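Side-chain contacts in maltose/maltodextrin-binding protein (Thermus thermophilus, PDB 2GH9), which binds maltotriose, and probably related maltodextrins, probably as the periplasmic receptor of a sugar uptake system: residues Thr4-Phe9 and Gln44-Gly49; Val75-Gly80 and Lys278-Ala283. All blocks are in the same frame, centred on the assembly; numbering follows the deposited sequence.

Contact 1 of 2, residues Thr4-Phe9 and Gln44-Gly49. With GLC (alpha-D-glucopyranose), chain B.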
ATOM      1  N   THR A   4       5.250 -18.455 -15.307  1.00 31.17           N
ATOM      2  CA  THR A   4       4.101 -18.199 -14.442  1.00 30.18           C
ATOM      3  C   THR A   4       4.290 -16.901 -13.663  1.00 28.65           C
ATOM      4  O   THR A   4       5.406 -16.543 -13.271  1.00 27.66           O
ATOM      5  CB  THR A   4       3.801 -19.375 -13.500  1.00 30.35           C
ATOM      6  OG1 THR A   4       4.836 -19.493 -12.524  1.00 32.56           O
ATOM      7  CG2 THR A   4       3.698 -20.692 -14.298  1.00 31.11           C
ATOM      8  N   VAL A   5       3.173 -16.191 -13.498  1.00 27.19           N
ATOM      9  CA  VAL A   5       3.107 -14.918 -12.780  1.00 25.99           C
ATOM     10  C   VAL A   5       2.154 -15.079 -11.608  1.00 24.90           C
ATOM     11  O   VAL A   5       1.022 -15.456 -11.806  1.00 23.94           O
ATOM     12  CB  VAL A   5       2.569 -13.783 -13.684  1.00 26.03           C
ATOM     13  CG1 VAL A   5       2.515 -12.416 -12.934  1.00 25.75           C
ATOM     14  CG2 VAL A   5       3.411 -13.672 -14.923  1.00 23.92           C
ATOM     15  N   TRP A   6       2.634 -14.815 -10.395  1.00 24.22           N
ATOM     16  CA  TRP A   6       1.744 -14.630  -9.242  1.00 23.78           C
ATOM     17  C   TRP A   6       1.317 -13.183  -9.156  1.00 22.93           C
ATOM     18  O   TRP A   6       2.164 -12.285  -9.277  1.00 23.43           O
ATOM     19  CB  TRP A   6       2.447 -15.024  -7.952  1.00 24.41           C
ATOM     20  CG  TRP A   6       2.556 -16.489  -7.769  1.00 24.88           C
ATOM     21  CD1 TRP A   6       1.965 -17.462  -8.523  1.00 25.54           C
ATOM     22  CD2 TRP A   6       3.282 -17.157  -6.741  1.00 26.13           C
ATOM     23  NE1 TRP A   6       2.308 -18.698  -8.048  1.00 26.55           N
ATOM     24  CE2 TRP A   6       3.102 -18.541  -6.940  1.00 25.62           C
ATOM     25  CE3 TRP A   6       4.089 -16.718  -5.679  1.00 24.66           C
ATOM     26  CZ2 TRP A   6       3.685 -19.498  -6.106  1.00 26.10           C
ATOM     27  CZ3 TRP A   6       4.666 -17.665  -4.854  1.00 25.37           C
ATOM     28  CH2 TRP A   6       4.462 -19.049  -5.074  1.00 24.43           C
ATOM     29  N   THR A   7       0.016 -12.955  -8.965  1.00 21.77           N
ATOM     30  CA  THR A   7      -0.503 -11.591  -8.793  1.00 20.71           C
ATOM     31  C   THR A   7      -1.605 -11.504  -7.739  1.00 19.61           C
ATOM     32  O   THR A   7      -2.383 -12.437  -7.574  1.00 20.34           O
ATOM     33  CB  THR A   7      -1.059 -11.026 -10.138  1.00 20.66           C
ATOM     34  OG1 THR A   7      -1.380  -9.651  -9.976  1.00 19.73           O
ATOM     35  CG2 THR A   7      -2.287 -11.792 -10.603  1.00 19.26           C
ATOM     36  N   HIS A   8      -1.672 -10.361  -7.064  1.00 19.08           N
ATOM     37  CA  HIS A   8      -2.753 -10.039  -6.116  1.00 19.45           C
ATOM     38  C   HIS A   8      -3.808  -9.125  -6.741  1.00 19.63           C
ATOM     39  O   HIS A   8      -4.745  -8.654  -6.068  1.00 18.85           O
ATOM     40  CB  HIS A   8      -2.214  -9.404  -4.830  1.00 18.68           C
ATOM     41  CG  HIS A   8      -1.320  -8.214  -5.038  1.00 19.21           C
ATOM     42  ND1 HIS A   8      -1.792  -6.917  -5.063  1.00 18.48           N
ATOM     43  CD2 HIS A   8       0.031  -8.121  -5.151  1.00 20.07           C
ATOM     44  CE1 HIS A   8      -0.779  -6.083  -5.227  1.00 20.22           C
ATOM     45  NE2 HIS A   8       0.342  -6.786  -5.256  1.00 20.32           N
ATOM     46  N   PHE A   9      -3.667  -8.885  -8.040  1.00 19.51           N
ATOM     47  CA  PHE A   9      -4.583  -8.027  -8.741  1.00 19.81           C
ATOM     48  C   PHE A   9      -5.936  -8.724  -8.938  1.00 20.67           C
ATOM     49  O   PHE A   9      -6.021  -9.951  -9.096  1.00 21.25           O
ATOM     50  CB  PHE A   9      -4.036  -7.637 -10.128  1.00 18.96           C
ATOM     51  CG  PHE A   9      -2.768  -6.834 -10.106  1.00 16.97           C
ATOM     52  CD1 PHE A   9      -2.265  -6.277  -8.937  1.00 18.47           C
ATOM     53  CD2 PHE A   9      -2.071  -6.629 -11.286  1.00 16.59           C
ATOM     54  CE1 PHE A   9      -1.106  -5.549  -8.943  1.00 18.45           C
ATOM     55  CE2 PHE A   9      -0.913  -5.899 -11.304  1.00 17.11           C
ATOM     56  CZ  PHE A   9      -0.434  -5.342 -10.134  1.00 19.91           C
ATOM     57  N   GLN A  44       5.223 -15.070   1.863  1.00 24.93           N
ATOM     58  CA  GLN A  44       5.604 -16.337   2.464  1.00 25.70           C
ATOM     59  C   GLN A  44       5.709 -17.421   1.391  1.00 25.79           C
ATOM     60  O   GLN A  44       6.655 -18.187   1.372  1.00 26.01           O
ATOM     61  CB  GLN A  44       4.602 -16.747   3.550  1.00 25.52           C
ATOM     62  CG  GLN A  44       4.951 -18.094   4.223  1.00 26.26           C
ATOM     63  CD  GLN A  44       4.000 -18.483   5.318  1.00 26.67           C
ATOM     64  OE1 GLN A  44       2.785 -18.495   5.121  1.00 28.51           O
ATOM     65  NE2 GLN A  44       4.540 -18.832   6.479  1.00 27.58           N
ATOM     66  N   LYS A  45       4.742 -17.462   0.480  1.00 25.76           N
ATOM     67  CA  LYS A  45       4.743 -18.454  -0.581  1.00 26.08           C
ATOM     68  C   LYS A  45       6.003 -18.363  -1.423  1.00 25.81           C
ATOM     69  O   LYS A  45       6.594 -19.392  -1.788  1.00 25.69           O
ATOM     70  CB  LYS A  45       3.510 -18.298  -1.468  1.00 25.85           C
ATOM     71  CG  LYS A  45       2.294 -19.062  -0.976  1.00 26.18           C
ATOM     72  CD  LYS A  45       1.019 -18.619  -1.708  1.00 27.31           C
ATOM     73  CE  LYS A  45       0.933 -19.207  -3.096  1.00 28.81           C
ATOM     74  NZ  LYS A  45       0.802 -20.699  -3.056  1.00 29.08           N
ATOM     75  N   PHE A  46       6.410 -17.132  -1.737  1.00 26.16           N
ATOM     76  CA  PHE A  46       7.578 -16.885  -2.589  1.00 26.58           C
ATOM     77  C   PHE A  46       8.894 -17.139  -1.897  1.00 26.78           C
ATOM     78  O   PHE A  46       9.798 -17.744  -2.467  1.00 26.42           O
ATOM     79  CB  PHE A  46       7.583 -15.441  -3.079  1.00 26.81           C
ATOM     80  CG  PHE A  46       8.364 -15.233  -4.350  1.00 26.93           C
ATOM     81  CD1 PHE A  46       7.788 -15.545  -5.590  1.00 25.42           C
ATOM     82  CD2 PHE A  46       9.637 -14.694  -4.324  1.00 27.65           C
ATOM     83  CE1 PHE A  46       8.481 -15.321  -6.771  1.00 27.02           C
ATOM     84  CE2 PHE A  46      10.339 -14.478  -5.516  1.00 26.61           C
ATOM     85  CZ  PHE A  46       9.756 -14.797  -6.735  1.00 26.19           C
ATOM     86  N   ILE A  47       9.025 -16.621  -0.685  1.00 27.64           N
ATOM     87  CA  ILE A  47      10.275 -16.774   0.076  1.00 28.04           C
ATOM     88  C   ILE A  47      10.545 -18.268   0.371  1.00 28.62           C
ATOM     89  O   ILE A  47      11.648 -18.774   0.128  1.00 28.80           O
ATOM     90  CB  ILE A  47      10.257 -15.958   1.384  1.00 27.84           C
ATOM     91  CG1 ILE A  47      10.448 -14.463   1.094  1.00 27.28           C
ATOM     92  CG2 ILE A  47      11.363 -16.457   2.326  1.00 27.62           C
ATOM     93  CD1 ILE A  47      10.392 -13.583   2.342  1.00 27.89           C
ATOM     94  N   LEU A  48       9.532 -18.965   0.877  1.00 29.03           N
ATOM     95  CA  LEU A  48       9.659 -20.387   1.184  1.00 29.53           C
ATOM     96  C   LEU A  48       9.725 -21.257  -0.076  1.00 29.81           C
ATOM     97  O   LEU A  48      10.548 -22.168  -0.163  1.00 29.73           O
ATOM     98  CB  LEU A  48       8.515 -20.864   2.086  1.00 29.61           C
ATOM     99  CG  LEU A  48       8.448 -20.349   3.523  1.00 30.96           C
ATOM    100  CD1 LEU A  48       7.332 -21.088   4.284  1.00 31.23           C
ATOM    101  CD2 LEU A  48       9.784 -20.492   4.246  1.00 31.09           C
ATOM    102  N   GLY A  49       8.866 -20.978  -1.055  1.00 30.16           N
ATOM    103  CA  GLY A  49       8.830 -21.773  -2.283  1.00 30.19           C
ATOM    104  C   GLY A  49       9.969 -21.556  -3.278  1.00 30.48           C
ATOM    105  O   GLY A  49      10.348 -22.475  -3.991  1.00 30.37           O
TER
HETATM  106  C1  GLC B   1      -5.272  -6.072  -2.883  1.00 20.95           C
HETATM  107  C2  GLC B   1      -4.516  -4.936  -3.570  1.00 18.57           C
HETATM  108  C3  GLC B   1      -3.343  -4.511  -2.709  1.00 16.80           C
HETATM  109  C4  GLC B   1      -3.851  -4.100  -1.318  1.00 16.49           C
HETATM  110  C5  GLC B   1      -4.620  -5.248  -0.646  1.00 18.76           C
HETATM  111  C6  GLC B   1      -5.283  -4.789   0.667  1.00 19.24           C
HETATM  112  O1  GLC B   1      -4.444  -7.233  -2.899  1.00 25.38           O
HETATM  113  O2  GLC B   1      -4.091  -5.327  -4.894  1.00 17.50           O
HETATM  114  O3  GLC B   1      -2.597  -3.442  -3.314  1.00 17.32           O
HETATM  115  O4  GLC B   1      -2.735  -3.863  -0.478  1.00 17.46           O
HETATM  116  O5  GLC B   1      -5.624  -5.728  -1.538  1.00 19.78           O
HETATM  117  O6  GLC B   1      -6.055  -5.844   1.272  1.00 20.67           O

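Contact 2 of 2, residues Val75-Gly80 and Lys278-Ala283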
ATOM      1  N   VAL A  75      15.900 -14.667  -2.843  1.00 30.17           N
ATOM      2  CA  VAL A  75      14.874 -15.124  -3.793  1.00 28.97           C
ATOM      3  C   VAL A  75      14.605 -14.175  -4.937  1.00 28.61           C
ATOM      4  O   VAL A  75      13.849 -14.527  -5.850  1.00 28.34           O
ATOM      5  CB  VAL A  75      13.533 -15.493  -3.085  1.00 29.39           C
ATOM      6  CG1 VAL A  75      13.769 -16.660  -2.133  1.00 27.82           C
ATOM      7  CG2 VAL A  75      12.886 -14.259  -2.380  1.00 27.24           C
ATOM      8  N   LEU A  76      15.220 -12.992  -4.898  1.00 28.54           N
ATOM      9  CA  LEU A  76      15.013 -11.948  -5.916  1.00 28.51           C
ATOM     10  C   LEU A  76      16.172 -11.920  -6.903  1.00 28.59           C
ATOM     11  O   LEU A  76      17.333 -11.919  -6.505  1.00 29.02           O
ATOM     12  CB  LEU A  76      14.898 -10.549  -5.281  1.00 27.76           C
ATOM     13  CG  LEU A  76      13.737 -10.255  -4.311  1.00 26.68           C
ATOM     14  CD1 LEU A  76      13.700  -8.769  -3.944  1.00 24.94           C
ATOM     15  CD2 LEU A  76      12.410 -10.730  -4.848  1.00 23.83           C
ATOM     16  N   GLU A  77      15.845 -11.895  -8.190  1.00 29.32           N
ATOM     17  CA  GLU A  77      16.841 -11.684  -9.239  1.00 29.34           C
ATOM     18  C   GLU A  77      17.196 -10.189  -9.319  1.00 29.54           C
ATOM     19  O   GLU A  77      16.317  -9.330  -9.526  1.00 29.12           O
ATOM     20  CB  GLU A  77      16.336 -12.246 -10.585  1.00 29.73           C
ATOM     21  CG  GLU A  77      17.242 -12.010 -11.821  1.00 30.81           C
ATOM     22  CD  GLU A  77      18.576 -12.781 -11.805  1.00 32.18           C
ATOM     23  OE1 GLU A  77      18.806 -13.609 -10.908  1.00 33.14           O
ATOM     24  OE2 GLU A  77      19.391 -12.561 -12.723  1.00 33.17           O
ATOM     25  N   PRO A  78      18.494  -9.854  -9.133  1.00 29.18           N
ATOM     26  CA  PRO A  78      18.951  -8.497  -9.462  1.00 28.99           C
ATOM     27  C   PRO A  78      18.653  -8.163 -10.928  1.00 29.01           C
ATOM     28  O   PRO A  78      18.957  -8.965 -11.810  1.00 27.75           O
ATOM     29  CB  PRO A  78      20.462  -8.571  -9.223  1.00 29.22           C
ATOM     30  CG  PRO A  78      20.623  -9.667  -8.240  1.00 29.62           C
ATOM     31  CD  PRO A  78      19.597 -10.688  -8.629  1.00 29.55           C
ATOM     32  N   VAL A  79      18.071  -6.988 -11.184  1.00 29.24           N
ATOM     33  CA  VAL A  79      17.567  -6.668 -12.516  1.00 29.71           C
ATOM     34  C   VAL A  79      18.323  -5.537 -13.239  1.00 30.00           C
ATOM     35  O   VAL A  79      18.042  -5.251 -14.414  1.00 28.64           O
ATOM     36  CB  VAL A  79      16.025  -6.372 -12.490  1.00 29.47           C
ATOM     37  CG1 VAL A  79      15.274  -7.583 -11.978  1.00 29.61           C
ATOM     38  CG2 VAL A  79      15.694  -5.133 -11.637  1.00 29.42           C
ATOM     39  N   GLY A  80      19.270  -4.907 -12.546  1.00 30.85           N
ATOM     40  CA  GLY A  80      19.995  -3.762 -13.084  1.00 31.83           C
ATOM     41  C   GLY A  80      20.726  -4.072 -14.376  1.00 32.49           C
ATOM     42  O   GLY A  80      20.747  -3.253 -15.293  1.00 32.38           O
ATOM     43  N   LYS A 278      13.695 -21.094 -13.820  1.00 37.25           N
ATOM     44  CA  LYS A 278      14.262 -21.845 -14.951  1.00 37.46           C
ATOM     45  C   LYS A 278      14.035 -21.212 -16.343  1.00 37.49           C
ATOM     46  O   LYS A 278      14.298 -21.874 -17.358  1.00 38.21           O
ATOM     47  CB  LYS A 278      13.723 -23.279 -14.961  1.00 38.22           C
ATOM     48  CG  LYS A 278      13.964 -24.039 -13.666  1.00 39.86           C
ATOM     49  CD  LYS A 278      15.404 -23.852 -13.168  1.00 42.25           C
ATOM     50  CE  LYS A 278      15.738 -24.752 -11.985  1.00 42.26           C
ATOM     51  NZ  LYS A 278      17.102 -24.427 -11.490  1.00 41.02           N
ATOM     52  N   ASN A 279      13.562 -19.961 -16.378  0.50 37.03           N
ATOM     53  CA  ASN A 279      13.314 -19.231 -17.624  0.50 36.48           C
ATOM     54  C   ASN A 279      13.481 -17.715 -17.411  0.50 36.07           C
ATOM     55  O   ASN A 279      12.608 -16.928 -17.804  0.50 35.83           O
ATOM     56  CB  ASN A 279      11.896 -19.547 -18.160  0.50 36.64           C
ATOM     57  CG  ASN A 279      11.810 -20.890 -18.896  0.50 36.46           C
ATOM     58  OD1 ASN A 279      12.698 -21.249 -19.673  0.50 36.33           O
ATOM     59  ND2 ASN A 279      10.718 -21.625 -18.669  0.50 35.04           N
ATOM     60  N   LYS A 280      14.595 -17.306 -16.796  1.00 35.53           N
ATOM     61  CA  LYS A 280      14.820 -15.893 -16.475  1.00 35.03           C
ATOM     62  C   LYS A 280      14.771 -14.966 -17.689  1.00 34.26           C
ATOM     63  O   LYS A 280      14.222 -13.881 -17.599  1.00 33.84           O
ATOM     64  CB  LYS A 280      16.149 -15.680 -15.758  1.00 35.02           C
ATOM     65  CG  LYS A 280      16.177 -16.151 -14.337  1.00 35.28           C
ATOM     66  CD  LYS A 280      17.496 -15.838 -13.690  1.00 34.87           C
ATOM     67  CE  LYS A 280      17.572 -16.482 -12.343  1.00 35.49           C
ATOM     68  NZ  LYS A 280      18.890 -16.252 -11.695  1.00 35.79           N
ATOM     69  N   THR A 281      15.338 -15.392 -18.813  1.00 33.57           N
ATOM     70  CA  THR A 281      15.342 -14.556 -20.005  1.00 33.41           C
ATOM     71  C   THR A 281      13.932 -14.083 -20.366  1.00 32.25           C
ATOM     72  O   THR A 281      13.712 -12.892 -20.549  1.00 31.33           O
ATOM     73  CB  THR A 281      15.912 -15.296 -21.245  1.00 33.92           C
ATOM     74  OG1 THR A 281      17.298 -15.582 -21.039  1.00 34.66           O
ATOM     75  CG2 THR A 281      15.763 -14.431 -22.492  1.00 33.62           C
ATOM     76  N   GLN A 282      13.008 -15.028 -20.502  1.00 31.65           N
ATOM     77  CA  GLN A 282      11.627 -14.709 -20.902  1.00 32.09           C
ATOM     78  C   GLN A 282      10.863 -13.979 -19.806  1.00 30.92           C
ATOM     79  O   GLN A 282      10.146 -13.028 -20.095  1.00 31.33           O
ATOM     80  CB  GLN A 282      10.848 -15.962 -21.322  1.00 32.83           C
ATOM     81  CG  GLN A 282      10.831 -16.183 -22.837  1.00 36.79           C
ATOM     82  CD  GLN A 282      12.219 -16.311 -23.405  1.00 40.74           C
ATOM     83  OE1 GLN A 282      13.005 -17.140 -22.941  1.00 45.78           O
ATOM     84  NE2 GLN A 282      12.541 -15.487 -24.407  1.00 43.10           N
ATOM     85  N   ALA A 283      11.027 -14.436 -18.567  1.00 29.94           N
ATOM     86  CA  ALA A 283      10.488 -13.750 -17.374  1.00 29.71           C
ATOM     87  C   ALA A 283      10.924 -12.282 -17.320  1.00 29.20           C
ATOM     88  O   ALA A 283      10.105 -11.392 -17.118  1.00 29.52           O
ATOM     89  CB  ALA A 283      10.942 -14.478 -16.104  1.00 28.85           C
TER

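Contact 1 of 2, residues Thr4-Phe9 and Gln44-Gly49
The indole of Trp6 meets helix 39-49 with its six-membered ring: the CE methylene of Lys45 lies over one face, toward its rim, and the backbone N of Phe46 and O of Lys45 come in at the edge, near the ring plane. Lys45 CE stands 4.2 Å from the centroid of that ring, a CH-pi contact; the bend at chi3 (77°) brings it over the indole. At the rim, Trp6 CZ3 packs 3.6 Å from Lys45 CB and 3.8 Å from Phe46 CD1, the indole reaching the phenyl ring of Phe46 at its edge. Phe46, its CG anti to the backbone N (chi1 -156°), turns inward onto Val59 and Met70.

This is strand-to-helix packing in an alpha/beta lobe of the periplasmic binding protein fold. Beyond the strand, His8 belongs to the sugar pocket: its ring edge meets the glucose, ND1 and GLC O2 lying 2.8 Å apart in a hydrogen bond, while Phe9 CD1 sits over the rim of one imidazole face. Two chemistries thus follow each other along the chain: apolar and CH-pi packing without hydrogen bonds seats the strand on the helix through Trp6, and in the loop after it His8 makes polar contacts to the sugar.

Contact 2 of 2, residues Val75-Gly80 and Lys278-Ala283
Lys280 NZ is gripped by two oxygens, a salt-bridged hydrogen bond of 2.8 Å to Glu77 OE1 and a weak hydrogen bond to the backbone O of Ala275. The bridge ties the first turn of helix 280-290 to the loop between helices 67-72 and 85-90, parts of the periplasmic binding protein fold separated by nearly two hundred residues of chain. The two side chains meet at about a right angle. Lys280 reaches across with its chain extended beyond CG, whereas the glutamate bends at chi2 (68°) after leaving with CG anti to its N, which lifts the carboxylate toward the lysine.

The ammonium group does not lie in the carboxylate plane; it approaches OE1 from above, 56° out of it. The other oxygen, OE2, has its own partner in the hydroxyl of Tyr82, with Lys81 as a long, weak ion pair, so both carboxylate oxygens are engaged and the group's rotation is probably restricted. A glutamine at Glu77 would probably leave Lys280 without its countercharge, weakening the tie between loop and helix. Backbone hydrogen bonds of Glu77 with Val273 and of Val75 with Ala275 hold the loop alongside the end of strand 265-273. Next to the ammonium, Lys280 CE comes 3.4 Å from Glu77 OE1.

Overall arrangement
Contacts 1 and 2 lie on the same side of the chain's centre, their own centres about 14 Å apart, and follow one another along the sequence: contact 1 closes before contact 2 opens. They touch directly, since Phe46 CE2 comes within 3.5 Å of Val75 O. Helix 67-72 lies between them in sequence and packs against both, its Met70 meeting Phe46 and Ile47 from one contact, Val75 and Leu76 from the other. The large mixed sheet also relates them, through strand 3-7 in contact 1 and strand 265-273 beside contact 2. Together they illustrate how early and late chain portions build one body, in which contact 1 holds a residue of the sugar pocket, His8.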